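Local coordinates for pyruvate kinase (Toxoplasma gondii, PDB 3GG8), which catalyses the last step of glycolysis, transferring the phosphoryl group of phosphoenolpyruvate to ADP to give pyruvate and ATP, at residues C[135-138]-C[139-142]; C[151-154]-C[155-158]; C[169-173]-C[174-178]; C[206-209]-C[210-214]. All blocks are in the same frame, centred on the assembly; numbering follows the deposited sequence.

Interaction 1. Residues C[135-138]-C[139-142]; sequences IGDE and TTIA
With CG of Asp137 placed between its own backbone N and carbonyl carbon (chi1 59°), the carboxylate reaches forward over the residues that follow, and a similar first torsion in Thr139 (chi1 83°) turns OG1 to meet it. The result is an Asx turn at the corner that leads into strand 140-142, an outermost strand of the mixed sheet in the domain inserted into the barrel. A single oxygen, Asp137 OD2, gathers three donors. Thr139 N reaches OD2 at 2.8 Å, nearly in line with the C-O bond, and Thr140 N, at 3.3 Å from OD2, comes from above the carboxylate plane. The hydroxyl Thr139 OG1 gives its proton to the syn lone pair of OD2 at 3.0 Å. Three donors from different directions fix the rotation of the carboxylate and would favour its charged form. The backbone closes the corner as well: Asp137 N donates to Thr140 O at 2.9 Å, while Gly136 presses CA against the same Thr140 O. Thr139 and Ile141 pair through their backbones with Lys127 of strand 125-129, and Gly136 makes backbone bonds to Phe111 and Lys113. CG2 of the buried Ile141 rests 3.6 Å from Asp137 O.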
# COMPACT_ATOMS: atom_id res chain seq x y z
N ILE C 135 -17.54 -32.07 57.36
CA ILE C 135 -16.10 -32.08 57.64
C ILE C 135 -15.46 -33.13 56.73
O ILE C 135 -15.74 -34.33 56.86
CB ILE C 135 -15.82 -32.38 59.15
CG1 ILE C 135 -16.54 -31.37 60.07
CG2 ILE C 135 -14.32 -32.47 59.43
CD1 ILE C 135 -16.20 -29.88 59.82
N GLY C 136 -14.62 -32.68 55.81
CA GLY C 136 -14.08 -33.54 54.76
C GLY C 136 -13.02 -34.54 55.16
O GLY C 136 -12.45 -34.48 56.25
N ASP C 137 -12.76 -35.50 54.26
CA ASP C 137 -11.64 -36.43 54.37
C ASP C 137 -11.13 -36.76 52.97
O ASP C 137 -11.51 -36.09 52.01
CB ASP C 137 -12.02 -37.68 55.17
CG ASP C 137 -13.18 -38.44 54.55
OD1 ASP C 137 -14.18 -38.69 55.27
OD2 ASP C 137 -13.11 -38.82 53.36
N GLU C 138 -10.29 -37.80 52.85
CA GLU C 138 -9.63 -38.11 51.57
C GLU C 138 -10.63 -38.48 50.47
O GLU C 138 -10.35 -38.24 49.30
CB GLU C 138 -8.59 -39.22 51.74
CG GLU C 138 -7.47 -39.19 50.69
CD GLU C 138 -6.45 -40.31 50.85
OE1 GLU C 138 -6.03 -40.88 49.83
OE2 GLU C 138 -6.07 -40.62 52.00
N THR C 139 -11.78 -39.03 50.86
CA THR C 139 -12.79 -39.51 49.91
C THR C 139 -13.88 -38.49 49.54
O THR C 139 -14.31 -38.44 48.38
CB THR C 139 -13.48 -40.78 50.43
OG1 THR C 139 -14.54 -40.42 51.33
CG2 THR C 139 -12.47 -41.72 51.13
N THR C 140 -14.34 -37.70 50.52
CA THR C 140 -15.40 -36.71 50.30
C THR C 140 -15.09 -35.33 50.88
O THR C 140 -14.62 -35.22 52.01
CB THR C 140 -16.82 -37.24 50.75
OG1 THR C 140 -17.64 -36.16 51.22
CG2 THR C 140 -16.73 -38.29 51.84
N ILE C 141 -15.33 -34.28 50.09
CA ILE C 141 -15.15 -32.90 50.54
C ILE C 141 -16.38 -32.03 50.26
O ILE C 141 -17.25 -32.40 49.46
CB ILE C 141 -13.84 -32.23 49.96
CG1 ILE C 141 -13.92 -32.00 48.45
CG2 ILE C 141 -12.59 -33.04 50.33
CD1 ILE C 141 -12.86 -31.02 47.93
N ALA C 142 -16.45 -30.86 50.91
CA ALA C 142 -17.54 -29.90 50.71
C ALA C 142 -17.11 -28.73 49.84
O ALA C 142 -15.93 -28.39 49.79
CB ALA C 142 -18.04 -29.40 52.03

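Interaction 2. Residues C[151-154]-C[155-158]; sequences SVKP and GNTI
A type II beta turn running from Lys153 to Asn156 is clasped here by the side chain of its own last residue. It sits in the inserted domain, where the loop after strand 140-142 reverses and enters strand 157-160. The turn is closed by Asn156 N donating to Lys153 O at 3.0 Å. Pro154 and Gly155 fill the two central positions, and Gly155 has the positive phi (104°) expected at the third residue of this turn type. The Asn156 side chain then folds back across the turn. Its OD1 accepts Lys153 N at 2.7 Å, in the plane of the amide and on a lone pair, so the main chain of Lys153 is gripped through both its N and its O by one residue. A water donates to the same OD1 at 3.0 Å and also to Ser151 O, extending the clasp two residues back, to Ser151. Next to the polar part lies an apolar one: Val152 CG2 meets Asn156 CB at 3.9 Å and Ile158 CG1 at 4.0 Å, the valine and isoleucine side chains crossing at about a right angle. Both Val152 and Ile158 continue onto Val169 of strand 165-172, which also pairs with Gly155 and Asn156 through the backbone. With a peptide N-H and a water both donating to Asn156 OD1, the amide is held with its oxygen turned to Lys153, which ties the loop to the start of the strand without any charged group.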
# COMPACT_ATOMS: atom_id res chain seq x y z
N SER C 151 -24.50 -27.22 37.65
CA SER C 151 -23.69 -26.36 36.80
C SER C 151 -22.71 -27.21 36.01
O SER C 151 -22.44 -26.97 34.83
CB SER C 151 -22.91 -25.35 37.67
OG SER C 151 -23.79 -24.61 38.51
N VAL C 152 -22.20 -28.23 36.69
CA VAL C 152 -21.21 -29.15 36.18
C VAL C 152 -21.92 -30.40 35.62
O VAL C 152 -23.03 -30.75 36.06
CB VAL C 152 -20.18 -29.42 37.34
CG1 VAL C 152 -20.17 -30.84 37.80
CG2 VAL C 152 -18.80 -28.88 37.00
N LYS C 153 -21.32 -31.01 34.60
CA LYS C 153 -21.85 -32.24 33.98
C LYS C 153 -20.72 -33.25 33.83
O LYS C 153 -19.55 -32.86 33.85
CB LYS C 153 -22.48 -31.95 32.61
CG LYS C 153 -23.66 -30.97 32.63
CD LYS C 153 -24.43 -30.98 31.31
CE LYS C 153 -24.89 -29.56 30.91
NZ LYS C 153 -25.60 -28.80 32.01
N PRO C 154 -21.05 -34.56 33.69
CA PRO C 154 -20.01 -35.57 33.43
C PRO C 154 -19.04 -35.13 32.32
O PRO C 154 -19.47 -34.72 31.25
CB PRO C 154 -20.82 -36.79 32.98
CG PRO C 154 -22.12 -36.66 33.70
CD PRO C 154 -22.40 -35.18 33.77
N GLY C 155 -17.74 -35.22 32.57
CA GLY C 155 -16.76 -34.86 31.56
C GLY C 155 -16.13 -33.52 31.82
O GLY C 155 -15.00 -33.27 31.38
N ASN C 156 -16.87 -32.66 32.53
CA ASN C 156 -16.36 -31.37 33.01
C ASN C 156 -15.14 -31.52 33.92
O ASN C 156 -15.01 -32.50 34.64
CB ASN C 156 -17.44 -30.60 33.79
CG ASN C 156 -18.33 -29.74 32.90
OD1 ASN C 156 -19.56 -29.89 32.90
ND2 ASN C 156 -17.72 -28.82 32.16
N THR C 157 -14.28 -30.51 33.91
CA THR C 157 -13.12 -30.49 34.79
C THR C 157 -13.34 -29.49 35.93
O THR C 157 -13.83 -28.39 35.70
CB THR C 157 -11.85 -30.17 33.98
OG1 THR C 157 -11.57 -31.25 33.09
CG2 THR C 157 -10.66 -29.96 34.91
N ILE C 158 -13.00 -29.89 37.15
CA ILE C 158 -12.96 -28.96 38.28
C ILE C 158 -11.54 -28.85 38.83
O ILE C 158 -10.91 -29.86 39.15
CB ILE C 158 -13.90 -29.38 39.45
CG1 ILE C 158 -15.35 -29.49 39.01
CG2 ILE C 158 -13.79 -28.40 40.62
CD1 ILE C 158 -16.22 -30.18 40.06
O HOH W 1 -21.72 -27.98 32.10

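Interaction 3. Residues C[169-173]-C[174-178]; sequences VVEVG and SDYVI
Glu171 and Ile178 face each other as a hydrogen-bonded pair in the antiparallel hairpin of strands 165-172 and 176-181, Ile178 N donating to Glu171 O at 2.9 Å. Val170 shares that partner: Val170 N donates to Ile178 O at 2.9 Å, and Glu171 N adds a weak bond to it, which makes a classic beta bulge. The tight, inner side is apolar. Val177 lies between two valines of the other strand, its CG1 3.7 Å from Val169 CG1 and its CG2 4.0 Å from Val172 CG1, and Val152 packs on all three. The opposite face, carrying Glu171, Tyr176 and Ile178, is more open to solvent. There the extended Glu171 runs alongside Ile178 and past it to Tyr176, whose OH donates to Glu171 OE1 at 3.0 Å on the anti side. The ring, set by chi1 75°, leans back over the hairpin end, and Gly173 CA lies above one face, 3.8 Å from the ring centroid, in a CH-pi contact. Gly173 N also bonds to Tyr176 O. The hydroxyl bond and the CH-pi contact together fix the tilt of the ring, to which Lys127 of the neighbouring strand adds a cation-pi contact.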
# COMPACT_ATOMS: atom_id res chain seq x y z
N VAL C 169 -15.30 -34.70 36.30
CA VAL C 169 -16.63 -35.08 36.80
C VAL C 169 -17.12 -36.39 36.15
O VAL C 169 -17.15 -36.51 34.93
CB VAL C 169 -17.69 -33.95 36.61
CG1 VAL C 169 -19.06 -34.40 37.08
CG2 VAL C 169 -17.28 -32.67 37.33
N VAL C 170 -17.50 -37.35 36.98
CA VAL C 170 -17.92 -38.67 36.52
C VAL C 170 -19.46 -38.82 36.62
O VAL C 170 -20.09 -39.43 35.75
CB VAL C 170 -17.15 -39.79 37.29
CG1 VAL C 170 -17.86 -41.13 37.19
CG2 VAL C 170 -15.73 -39.91 36.76
N GLU C 171 -20.04 -38.23 37.66
CA GLU C 171 -21.47 -38.35 37.93
C GLU C 171 -21.95 -37.14 38.71
O GLU C 171 -21.17 -36.56 39.47
CB GLU C 171 -21.75 -39.63 38.72
CG GLU C 171 -23.03 -39.59 39.55
CD GLU C 171 -23.37 -40.91 40.23
OE1 GLU C 171 -24.25 -40.91 41.13
OE2 GLU C 171 -22.77 -41.95 39.87
N VAL C 172 -23.22 -36.78 38.52
CA VAL C 172 -23.84 -35.68 39.27
C VAL C 172 -25.08 -36.17 39.99
O VAL C 172 -25.86 -36.94 39.45
CB VAL C 172 -24.20 -34.44 38.37
CG1 VAL C 172 -22.96 -33.89 37.69
CG2 VAL C 172 -25.28 -34.78 37.33
N GLY C 173 -25.25 -35.73 41.23
CA GLY C 173 -26.48 -35.98 41.99
C GLY C 173 -27.16 -34.65 42.21
O GLY C 173 -26.82 -33.66 41.57
N SER C 174 -28.12 -34.61 43.13
CA SER C 174 -28.79 -33.35 43.46
C SER C 174 -27.95 -32.43 44.33
O SER C 174 -27.97 -31.21 44.17
CB SER C 174 -30.14 -33.60 44.13
OG SER C 174 -30.02 -34.57 45.16
N ASP C 175 -27.21 -33.03 45.27
CA ASP C 175 -26.45 -32.28 46.27
C ASP C 175 -25.00 -32.76 46.37
O ASP C 175 -24.39 -32.68 47.43
CB ASP C 175 -27.14 -32.39 47.63
CG ASP C 175 -27.36 -33.84 48.07
OD1 ASP C 175 -28.03 -34.06 49.10
OD2 ASP C 175 -26.87 -34.78 47.39
N TYR C 176 -24.48 -33.30 45.28
CA TYR C 176 -23.13 -33.86 45.23
C TYR C 176 -22.71 -34.14 43.80
O TYR C 176 -23.53 -34.18 42.88
CB TYR C 176 -23.02 -35.16 46.04
CG TYR C 176 -23.67 -36.35 45.35
CD1 TYR C 176 -25.01 -36.67 45.58
CD2 TYR C 176 -22.94 -37.16 44.45
CE1 TYR C 176 -25.61 -37.74 44.95
CE2 TYR C 176 -23.54 -38.23 43.80
CZ TYR C 176 -24.88 -38.52 44.06
OH TYR C 176 -25.51 -39.58 43.45
N VAL C 177 -21.41 -34.38 43.64
CA VAL C 177 -20.79 -34.72 42.37
C VAL C 177 -19.71 -35.75 42.71
O VAL C 177 -19.01 -35.62 43.72
CB VAL C 177 -20.21 -33.43 41.71
CG1 VAL C 177 -19.13 -33.74 40.69
CG2 VAL C 177 -21.32 -32.60 41.08
N ILE C 178 -19.63 -36.81 41.89
CA ILE C 178 -18.54 -37.78 41.98
C ILE C 178 -17.48 -37.35 40.99
O ILE C 178 -17.76 -37.04 39.83
CB ILE C 178 -19.01 -39.25 41.66
CG1 ILE C 178 -20.30 -39.63 42.40
CG2 ILE C 178 -17.90 -40.27 41.97
CD1 ILE C 178 -20.22 -39.56 43.94

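Interaction 4. Residues C[206-209]-C[210-214]; sequences GEKD and KHDIL
From its N-cap Gly206, helix 207-217 starts with regular i to i+4 bonds, Lys210 N to Gly206 O at 3.0 Å and Ile213 N to Asp209 O at 2.9 Å among them. Asp209, in the first turn, reaches back so that Gly206 N donates to the anti lone pair of its OD2 at 2.9 Å; this is one half of a capping box, the half open to a glycine N-cap. Lys208, with CG anti to the backbone N (chi1 177°), bends repeatedly and brings NZ to the syn lone pair of Asp212 OD2, one turn further on, at 2.7 Å in a salt bridge. A water donates to both carboxylates, 2.6 Å from Asp209 OD1 and 2.8 Å from Asp212 OD2, and bridges the two like charges. On another side Glu207 and Lys210 run side by side, Lys210 CE 3.6 Å from Glu207 OE1, their charged ends further apart than a salt bridge. Asp209 OD1 also accepts Gly104 N, in the loop after barrel strand 97-101, Asp212 OD1 bonds to His74 at the start of helix 74-90, and Lys210 and Ile213 pack against helix 233-243.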
# COMPACT_ATOMS: atom_id res chain seq x y z
N GLY C 206 -22.17 -8.84 44.55
CA GLY C 206 -23.00 -9.20 45.70
C GLY C 206 -23.31 -8.00 46.59
O GLY C 206 -23.01 -6.87 46.23
N GLU C 207 -23.93 -8.24 47.75
CA GLU C 207 -24.25 -7.14 48.67
C GLU C 207 -23.00 -6.46 49.22
O GLU C 207 -22.97 -5.24 49.42
CB GLU C 207 -25.13 -7.63 49.83
CG GLU C 207 -26.64 -7.55 49.58
CD GLU C 207 -27.13 -6.14 49.22
OE1 GLU C 207 -26.53 -5.12 49.66
OE2 GLU C 207 -28.13 -6.06 48.49
N LYS C 208 -21.98 -7.26 49.51
CA LYS C 208 -20.70 -6.73 49.97
C LYS C 208 -20.06 -5.82 48.93
O LYS C 208 -19.66 -4.70 49.25
CB LYS C 208 -19.73 -7.84 50.34
CG LYS C 208 -18.35 -7.32 50.76
CD LYS C 208 -17.27 -8.32 50.40
CE LYS C 208 -15.94 -7.64 50.06
NZ LYS C 208 -15.59 -6.49 50.89
N ASP C 209 -19.97 -6.29 47.69
CA ASP C 209 -19.44 -5.49 46.59
C ASP C 209 -20.22 -4.18 46.40
O ASP C 209 -19.62 -3.12 46.24
CB ASP C 209 -19.45 -6.28 45.31
CG ASP C 209 -18.72 -7.61 45.42
OD1 ASP C 209 -17.56 -7.62 45.88
OD2 ASP C 209 -19.31 -8.64 45.03
N LYS C 210 -21.55 -4.27 46.40
CA LYS C 210 -22.40 -3.11 46.31
C LYS C 210 -22.06 -2.09 47.41
O LYS C 210 -21.97 -0.89 47.14
CB LYS C 210 -23.90 -3.51 46.36
CG LYS C 210 -24.85 -2.32 46.47
CD LYS C 210 -26.24 -2.58 45.94
CE LYS C 210 -27.23 -2.66 47.08
NZ LYS C 210 -28.63 -2.30 46.66
N HIS C 211 -21.88 -2.56 48.64
CA HIS C 211 -21.51 -1.71 49.78
C HIS C 211 -20.14 -1.03 49.56
O HIS C 211 -19.97 0.18 49.81
CB HIS C 211 -21.52 -2.55 51.06
CG HIS C 211 -21.05 -1.83 52.29
ND1 HIS C 211 -21.71 -0.75 52.82
CD2 HIS C 211 -20.00 -2.07 53.11
CE1 HIS C 211 -21.08 -0.34 53.91
NE2 HIS C 211 -20.04 -1.13 54.11
N ASP C 212 -19.18 -1.80 49.06
CA ASP C 212 -17.87 -1.28 48.74
C ASP C 212 -17.89 -0.23 47.63
O ASP C 212 -17.18 0.76 47.70
CB ASP C 212 -16.94 -2.42 48.36
CG ASP C 212 -16.72 -3.41 49.51
OD1 ASP C 212 -16.92 -3.03 50.68
OD2 ASP C 212 -16.34 -4.56 49.23
N ILE C 213 -18.71 -0.44 46.61
CA ILE C 213 -18.82 0.55 45.52
C ILE C 213 -19.50 1.85 45.97
O ILE C 213 -18.99 2.95 45.70
CB ILE C 213 -19.56 -0.05 44.30
CG1 ILE C 213 -18.64 -1.06 43.59
CG2 ILE C 213 -20.03 1.06 43.34
CD1 ILE C 213 -19.40 -2.05 42.68
N LEU C 214 -20.62 1.72 46.67
CA LEU C 214 -21.44 2.88 47.02
C LEU C 214 -20.93 3.61 48.26
O LEU C 214 -20.90 4.84 48.27
CB LEU C 214 -22.91 2.47 47.23
CG LEU C 214 -23.75 1.85 46.11
CD1 LEU C 214 -25.14 1.45 46.66
CD2 LEU C 214 -23.91 2.78 44.90
O HOH W 2 -15.80 -5.97 46.83

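All four contacts follow one another along the chain. Interactions 1, 2 and 3 belong to the same mixed sheet of the inserted domain, which pyruvate kinases carry as a lid beside the active site. Interactions 2 and 3 touch, their centres about 9 Å apart, where strands 157-160 and 165-172 are neighbours; interaction 1, at an outermost strand, lies about 14 Å from interaction 3 between centres. Interaction 4 stands apart, about 31 to 33 Å between centres from the others, on the barrel helix that resumes the alternation of strands and helices after the insertion. Three of the contacts thus lie at turns and strand ends of the inserted domain, and the fourth marks the chain's return to the barrel.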